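Long-range contacts in carbohydrate deacetylase Agd3 (Neosartorya fumigata, PDB 6NWZ), which removes N-acetyl groups from the exopolysaccharide galactosaminogalactan, probably through a zinc-bound active site, and is required for biofilm formation by the fungus: residues 637-642 / 667-672; 626-631 / 674-679. One frame throughout, in Å; residues are numbered along the deposited sequence.

In the fold
Both contacts lie in the C-terminal domain, their centres 9 Å apart, and interaction 1 is nested along the chain within the loop that interaction 2 closes. Each is an antiparallel pairing in its own sheet, and the two meet face to face: V667 CG2 lies 3.6 Å from F676 CE1, V641 CG2 lies 3.6 Å from V628 CG2, and L669 CD2 comes equally near V674 CG2. Interaction 1 is remote from the zinc held by D256, H388 and H392. Interaction 2 is nearer to other ligands: the side chains of V626 and L684, which with E210 binds a separate zinc, are about 11 Å apart, and S679 touches a bound mannose.

Interaction 1. Residues 637-642 / 667-672; sequences RPIPVT and VQLSGS
The amide of Q668 meets the ring of P638 with its oxygen: OE1 stands over one face of the pyrrolidine, 3.3 Å from P638 N and 3.4 Å from P638 CD, the amide plane tilted by about 50° against the ring. P638 N has no hydrogen to give, making this van der Waals packing. A bend at chi2 (59°) folds the glutamine back over the proline, while V667 O lies near the ring's CA edge, 3.4 Å from P638 CA in a CA-H...O contact. The motif is an antiparallel ladder at the end of a three-stranded sheet, in which 663-667 runs between 639-643 and 654-656. I639 and V667 form a hydrogen-bonded pair: I639 N gives to V667 O at 2.7 Å and V667 N to I639 O at 2.8 Å, both donors standing well above the carbonyl plane. R637 turns away, its guanidinium held on helix 594-607 by Q606 and by a salt bridge to E599. On the face bearing I639 and V667, I639 CG1 approaches L669 CD1 at 4.2 Å. Beside it, V641 and V667 meet by one methyl each, CG2 to CG2 at 3.7 Å.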
ATOM      1  N   ARG A 637      -5.671  -0.971 -21.078  1.00 55.63           N
ATOM      2  CA  ARG A 637      -6.344  -1.272 -19.827  1.00 49.59           C
ATOM      3  C   ARG A 637      -7.569  -0.388 -19.637  1.00 54.70           C
ATOM      4  O   ARG A 637      -7.652   0.709 -20.201  1.00 56.36           O
ATOM      5  CB  ARG A 637      -5.384  -1.069 -18.648  1.00 47.18           C
ATOM      6  CG  ARG A 637      -4.135  -1.922 -18.710  1.00 44.21           C
ATOM      7  CD  ARG A 637      -4.444  -3.354 -18.339  1.00 50.05           C
ATOM      8  NE  ARG A 637      -3.239  -4.172 -18.282  1.00 48.97           N
ATOM      9  CZ  ARG A 637      -3.215  -5.425 -17.846  1.00 48.06           C
ATOM     10  NH1 ARG A 637      -4.333  -5.999 -17.427  1.00 47.90           N
ATOM     11  NH2 ARG A 637      -2.075  -6.103 -17.828  1.00 46.57           N
ATOM     12  N   PRO A 638      -8.545  -0.834 -18.850  1.00 53.79           N
ATOM     13  CA  PRO A 638      -9.684   0.033 -18.540  1.00 58.66           C
ATOM     14  C   PRO A 638      -9.284   1.153 -17.594  1.00 60.90           C
ATOM     15  O   PRO A 638      -8.374   1.013 -16.773  1.00 53.36           O
ATOM     16  CB  PRO A 638     -10.690  -0.920 -17.887  1.00 46.48           C
ATOM     17  CG  PRO A 638      -9.852  -1.994 -17.308  1.00 42.41           C
ATOM     18  CD  PRO A 638      -8.701  -2.174 -18.259  1.00 52.26           C
ATOM     19  N   ILE A 639      -9.981   2.275 -17.728  1.00 62.15           N
ATOM     20  CA  ILE A 639      -9.731   3.474 -16.933  1.00 46.46           C
ATOM     21  C   ILE A 639     -10.724   3.487 -15.776  1.00 52.19           C
ATOM     22  O   ILE A 639     -11.940   3.461 -16.022  1.00 65.97           O
ATOM     23  CB  ILE A 639      -9.865   4.750 -17.778  1.00 48.22           C
ATOM     24  CG1 ILE A 639      -9.024   4.652 -19.052  1.00 45.11           C
ATOM     25  CG2 ILE A 639      -9.452   5.963 -16.970  1.00 43.15           C
ATOM     26  CD1 ILE A 639      -7.569   4.359 -18.797  1.00 53.75           C
ATOM     27  N   PRO A 640     -10.269   3.532 -14.526  1.00 47.20           N
ATOM     28  CA  PRO A 640     -11.207   3.589 -13.400  1.00 53.20           C
ATOM     29  C   PRO A 640     -11.828   4.970 -13.257  1.00 53.82           C
ATOM     30  O   PRO A 640     -11.172   5.995 -13.460  1.00 49.04           O
ATOM     31  CB  PRO A 640     -10.325   3.254 -12.192  1.00 46.11           C
ATOM     32  CG  PRO A 640      -8.971   3.739 -12.593  1.00 34.74           C
ATOM     33  CD  PRO A 640      -8.865   3.508 -14.079  1.00 44.10           C
ATOM     34  N   VAL A 641     -13.114   4.989 -12.909  1.00 48.22           N
ATOM     35  CA  VAL A 641     -13.854   6.222 -12.658  1.00 49.94           C
ATOM     36  C   VAL A 641     -14.665   6.035 -11.386  1.00 52.12           C
ATOM     37  O   VAL A 641     -15.447   5.084 -11.280  1.00 51.36           O
ATOM     38  CB  VAL A 641     -14.771   6.602 -13.837  1.00 42.66           C
ATOM     39  CG1 VAL A 641     -15.439   7.951 -13.586  1.00 41.31           C
ATOM     40  CG2 VAL A 641     -13.983   6.641 -15.128  1.00 43.87           C
ATOM     41  N   THR A 642     -14.477   6.935 -10.428  1.00 52.12           N
ATOM     42  CA  THR A 642     -15.136   6.859  -9.131  1.00 44.67           C
ATOM     43  C   THR A 642     -16.333   7.803  -9.106  1.00 42.34           C
ATOM     44  O   THR A 642     -16.197   8.996  -9.403  1.00 40.13           O
ATOM     45  CB  THR A 642     -14.150   7.206  -8.013  1.00 39.10           C
ATOM     46  OG1 THR A 642     -13.095   6.235  -8.000  1.00 37.17           O
ATOM     47  CG2 THR A 642     -14.843   7.226  -6.657  1.00 30.97           C
ATOM     48  N   VAL A 667     -13.749   1.730 -17.185  1.00 53.09           N
ATOM     49  CA  VAL A 667     -14.210   2.121 -18.513  1.00 49.70           C
ATOM     50  C   VAL A 667     -13.170   1.711 -19.548  1.00 60.15           C
ATOM     51  O   VAL A 667     -12.042   2.215 -19.542  1.00 64.40           O
ATOM     52  CB  VAL A 667     -14.483   3.628 -18.580  1.00 46.38           C
ATOM     53  CG1 VAL A 667     -15.158   3.982 -19.896  1.00 50.46           C
ATOM     54  CG2 VAL A 667     -15.331   4.057 -17.398  1.00 44.84           C
ATOM     55  N   GLN A 668     -13.557   0.809 -20.447  1.00 63.26           N
ATOM     56  CA  GLN A 668     -12.674   0.324 -21.502  1.00 68.57           C
ATOM     57  C   GLN A 668     -12.806   1.236 -22.717  1.00 72.20           C
ATOM     58  O   GLN A 668     -13.833   1.223 -23.404  1.00 69.90           O
ATOM     59  CB  GLN A 668     -13.010  -1.122 -21.860  1.00 66.80           C
ATOM     60  CG  GLN A 668     -12.002  -1.778 -22.792  1.00 70.56           C
ATOM     61  CD  GLN A 668     -10.599  -1.794 -22.214  1.00 78.10           C
ATOM     62  OE1 GLN A 668     -10.347  -2.414 -21.180  1.00 73.98           O
ATOM     63  NE2 GLN A 668      -9.679  -1.103 -22.877  1.00 93.07           N
ATOM     64  N   LEU A 669     -11.769   2.027 -22.982  1.00 65.04           N
ATOM     65  CA  LEU A 669     -11.749   2.910 -24.139  1.00 59.99           C
ATOM     66  C   LEU A 669     -11.246   2.154 -25.361  1.00 68.04           C
ATOM     67  O   LEU A 669     -10.285   1.383 -25.277  1.00 57.70           O
ATOM     68  CB  LEU A 669     -10.870   4.133 -23.876  1.00 54.94           C
ATOM     69  CG  LEU A 669     -11.297   5.051 -22.728  1.00 52.79           C
ATOM     70  CD1 LEU A 669     -10.430   6.300 -22.687  1.00 52.52           C
ATOM     71  CD2 LEU A 669     -12.768   5.415 -22.846  1.00 53.66           C
ATOM     72  N   SER A 670     -11.907   2.383 -26.504  1.00 70.08           N
ATOM     73  CA  SER A 670     -11.601   1.636 -27.718  1.00 63.65           C
ATOM     74  C   SER A 670     -11.534   2.524 -28.954  1.00 76.86           C
ATOM     75  O   SER A 670     -11.623   2.012 -30.076  1.00 77.84           O
ATOM     76  CB  SER A 670     -12.637   0.536 -27.954  1.00 64.72           C
ATOM     77  OG  SER A 670     -12.757  -0.299 -26.818  1.00 76.08           O
ATOM     78  N   GLY A 671     -11.388   3.834 -28.785  1.00 82.19           N
ATOM     79  CA  GLY A 671     -11.344   4.731 -29.923  1.00 73.83           C
ATOM     80  C   GLY A 671     -12.252   5.930 -29.756  1.00 79.12           C
ATOM     81  O   GLY A 671     -11.926   7.033 -30.202  1.00 81.02           O
ATOM     82  N   SER A 672     -13.394   5.721 -29.113  1.00 90.18           N
ATOM     83  CA  SER A 672     -14.348   6.782 -28.852  1.00 87.89           C
ATOM     84  C   SER A 672     -14.401   7.089 -27.359  1.00 79.70           C
ATOM     85  O   SER A 672     -14.230   6.191 -26.528  1.00 83.48           O
ATOM     86  CB  SER A 672     -15.750   6.399 -29.346  1.00 79.13           C
TER

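Interaction 2. Residues 626-631 / 674-679; sequences VTVTAT and VTFTLS
An antiparallel ladder joins strand 622-629, which also pairs with 613-618, to strand 674-683 in the C-terminal domain. The two short strands run at 160° to one another, their axes 4.6 Å apart at closest, and three successive pairs set the register: V626 with F676 and V628 with V674 are hydrogen-bonded, with T627 and T675 the non-hydrogen-bonded pair between them. V626 N bonds F676 O and F676 N returns to V626 O at 2.9 Å. V628 N reaches V674 O at 2.7 Å, whereas the reverse bond from V674 N to V628 O is weak at 3.3 Å, so this pair is held unevenly, mainly by the first of its two bonds. V626 O also receives the CA of T675 at 3.1 Å, and V674 O that of T627, both as CA-H...O contacts.

The two faces differ in character. One bears V626, V628, V674 and F676, and packs on I639, V641 and F643 of strand 639-643 and on V665 and V667 of strand 663-667. V628 CG2 lies at the edge of the F676 ring, near its plane, 4.3 Å from CE1; V626 CG2 instead meets the ring's stem, 4.0 Å from F676 CB. On the other face T627 and T675 join hydroxyl to hydroxyl, OG1 to OG1 at 2.7 Å. Each hydroxyl stands beside its own backbone N, opposite the carbonyl carbon (chi1 -62° and -68°), which turns the two oxygens toward each other across the strands.

The chemistry therefore divides by face: hydrocarbon on the side buried against the neighbouring sheet, and on the more exposed side a hydroxyl pair in which either oxygen may donate, adding a side-chain bond at the one pair whose backbones share none.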
ATOM      1  N   VAL A 626     -20.109  13.138 -17.074  1.00 76.80           N
ATOM      2  CA  VAL A 626     -18.657  13.056 -17.174  1.00 61.30           C
ATOM      3  C   VAL A 626     -18.295  12.336 -18.466  1.00 59.02           C
ATOM      4  O   VAL A 626     -19.083  11.565 -19.017  1.00 51.29           O
ATOM      5  CB  VAL A 626     -18.016  12.333 -15.968  1.00 51.28           C
ATOM      6  CG1 VAL A 626     -18.188  13.150 -14.706  1.00 51.45           C
ATOM      7  CG2 VAL A 626     -18.625  10.952 -15.793  1.00 46.99           C
ATOM      8  N   THR A 627     -17.078  12.594 -18.946  1.00 62.02           N
ATOM      9  CA  THR A 627     -16.564  11.985 -20.166  1.00 61.78           C
ATOM     10  C   THR A 627     -15.147  11.490 -19.920  1.00 66.59           C
ATOM     11  O   THR A 627     -14.296  12.243 -19.435  1.00 69.29           O
ATOM     12  CB  THR A 627     -16.580  12.972 -21.340  1.00 62.11           C
ATOM     13  OG1 THR A 627     -17.931  13.361 -21.620  1.00 60.75           O
ATOM     14  CG2 THR A 627     -15.971  12.342 -22.586  1.00 55.94           C
ATOM     15  N   VAL A 628     -14.902  10.226 -20.257  1.00 63.44           N
ATOM     16  CA  VAL A 628     -13.601   9.593 -20.089  1.00 56.29           C
ATOM     17  C   VAL A 628     -12.852   9.673 -21.409  1.00 56.32           C
ATOM     18  O   VAL A 628     -13.411   9.359 -22.467  1.00 69.47           O
ATOM     19  CB  VAL A 628     -13.746   8.129 -19.642  1.00 57.50           C
ATOM     20  CG1 VAL A 628     -12.381   7.492 -19.486  1.00 51.57           C
ATOM     21  CG2 VAL A 628     -14.538   8.047 -18.354  1.00 51.74           C
ATOM     22  N   THR A 629     -11.587  10.080 -21.348  1.00 52.08           N
ATOM     23  CA  THR A 629     -10.763  10.219 -22.538  1.00 57.87           C
ATOM     24  C   THR A 629      -9.357   9.717 -22.245  1.00 67.01           C
ATOM     25  O   THR A 629      -8.961   9.556 -21.090  1.00 75.00           O
ATOM     26  CB  THR A 629     -10.693  11.673 -23.014  1.00 54.16           C
ATOM     27  OG1 THR A 629     -10.347  12.511 -21.904  1.00 59.15           O
ATOM     28  CG2 THR A 629     -12.025  12.120 -23.590  1.00 55.90           C
ATOM     29  N   ALA A 630      -8.607   9.486 -23.317  1.00 68.24           N
ATOM     30  CA  ALA A 630      -7.202   9.107 -23.236  1.00 54.83           C
ATOM     31  C   ALA A 630      -6.557   9.450 -24.574  1.00 56.19           C
ATOM     32  O   ALA A 630      -7.220   9.940 -25.491  1.00 63.50           O
ATOM     33  CB  ALA A 630      -7.042   7.625 -22.889  1.00 52.44           C
ATOM     34  N   THR A 631      -5.252   9.197 -24.678  1.00 61.45           N
ATOM     35  CA  THR A 631      -4.533   9.444 -25.925  1.00 63.37           C
ATOM     36  C   THR A 631      -5.113   8.594 -27.051  1.00 69.24           C
ATOM     37  O   THR A 631      -5.010   7.362 -27.026  1.00 65.48           O
ATOM     38  CB  THR A 631      -3.040   9.158 -25.765  1.00 61.08           C
ATOM     39  OG1 THR A 631      -2.528   9.900 -24.651  1.00 63.85           O
ATOM     40  CG2 THR A 631      -2.287   9.566 -27.024  1.00 61.96           C
ATOM     41  N   VAL A 674     -16.079   7.831 -23.766  1.00 73.05           N
ATOM     42  CA  VAL A 674     -17.290   7.355 -23.111  1.00 68.74           C
ATOM     43  C   VAL A 674     -17.821   8.447 -22.196  1.00 62.51           C
ATOM     44  O   VAL A 674     -17.046   9.152 -21.537  1.00 66.99           O
ATOM     45  CB  VAL A 674     -17.018   6.055 -22.329  1.00 71.83           C
ATOM     46  CG1 VAL A 674     -18.311   5.497 -21.746  1.00 67.17           C
ATOM     47  CG2 VAL A 674     -16.338   5.033 -23.231  1.00 56.52           C
ATOM     48  N   THR A 675     -19.147   8.589 -22.156  1.00 69.99           N
ATOM     49  CA  THR A 675     -19.815   9.596 -21.340  1.00 64.03           C
ATOM     50  C   THR A 675     -20.878   8.940 -20.467  1.00 69.73           C
ATOM     51  O   THR A 675     -21.638   8.084 -20.932  1.00 77.83           O
ATOM     52  CB  THR A 675     -20.447  10.687 -22.218  1.00 58.44           C
ATOM     53  OG1 THR A 675     -19.408  11.447 -22.847  1.00 66.95           O
ATOM     54  CG2 THR A 675     -21.315  11.619 -21.390  1.00 57.82           C
ATOM     55  N   PHE A 676     -20.920   9.342 -19.198  1.00 67.42           N
ATOM     56  CA  PHE A 676     -21.882   8.840 -18.227  1.00 61.74           C
ATOM     57  C   PHE A 676     -22.743   9.990 -17.722  1.00 56.44           C
ATOM     58  O   PHE A 676     -22.236  11.080 -17.444  1.00 63.39           O
ATOM     59  CB  PHE A 676     -21.179   8.162 -17.040  1.00 56.38           C
ATOM     60  CG  PHE A 676     -20.355   6.966 -17.423  1.00 50.27           C
ATOM     61  CD1 PHE A 676     -19.034   7.114 -17.809  1.00 50.20           C
ATOM     62  CD2 PHE A 676     -20.903   5.692 -17.396  1.00 49.40           C
ATOM     63  CE1 PHE A 676     -18.274   6.015 -18.165  1.00 57.42           C
ATOM     64  CE2 PHE A 676     -20.150   4.589 -17.750  1.00 49.25           C
ATOM     65  CZ  PHE A 676     -18.833   4.751 -18.135  1.00 51.69           C
ATOM     66  N   THR A 677     -24.042   9.738 -17.597  1.00 59.42           N
ATOM     67  CA  THR A 677     -24.988  10.720 -17.084  1.00 60.24           C
ATOM     68  C   THR A 677     -25.285  10.429 -15.619  1.00 62.33           C
ATOM     69  O   THR A 677     -25.683   9.312 -15.271  1.00 70.66           O
ATOM     70  CB  THR A 677     -26.283  10.703 -17.898  1.00 56.95           C
ATOM     71  OG1 THR A 677     -26.039  11.269 -19.190  1.00 76.02           O
ATOM     72  CG2 THR A 677     -27.367  11.502 -17.196  1.00 57.33           C
ATOM     73  N   LEU A 678     -25.090  11.431 -14.767  1.00 51.21           N
ATOM     74  CA  LEU A 678     -25.380  11.273 -13.348  1.00 60.12           C
ATOM     75  C   LEU A 678     -26.882  11.142 -13.131  1.00 65.22           C
ATOM     76  O   LEU A 678     -27.663  11.969 -13.611  1.00 70.80           O
ATOM     77  CB  LEU A 678     -24.835  12.463 -12.559  1.00 51.48           C
ATOM     78  CG  LEU A 678     -23.441  12.343 -11.942  1.00 54.47           C
ATOM     79  CD1 LEU A 678     -22.428  11.814 -12.945  1.00 45.39           C
ATOM     80  CD2 LEU A 678     -23.009  13.696 -11.411  1.00 56.30           C
ATOM     81  N   SER A 679     -27.289  10.093 -12.411  1.00 52.85           N
ATOM     82  CA  SER A 679     -28.707   9.907 -12.116  1.00 59.08           C
ATOM     83  C   SER A 679     -29.247  11.065 -11.289  1.00 60.61           C
ATOM     84  O   SER A 679     -30.301  11.631 -11.602  1.00 69.57           O
ATOM     85  CB  SER A 679     -28.919   8.581 -11.387  1.00 58.89           C
ATOM     86  OG  SER A 679     -28.202   8.564 -10.166  1.00 48.30           O
TER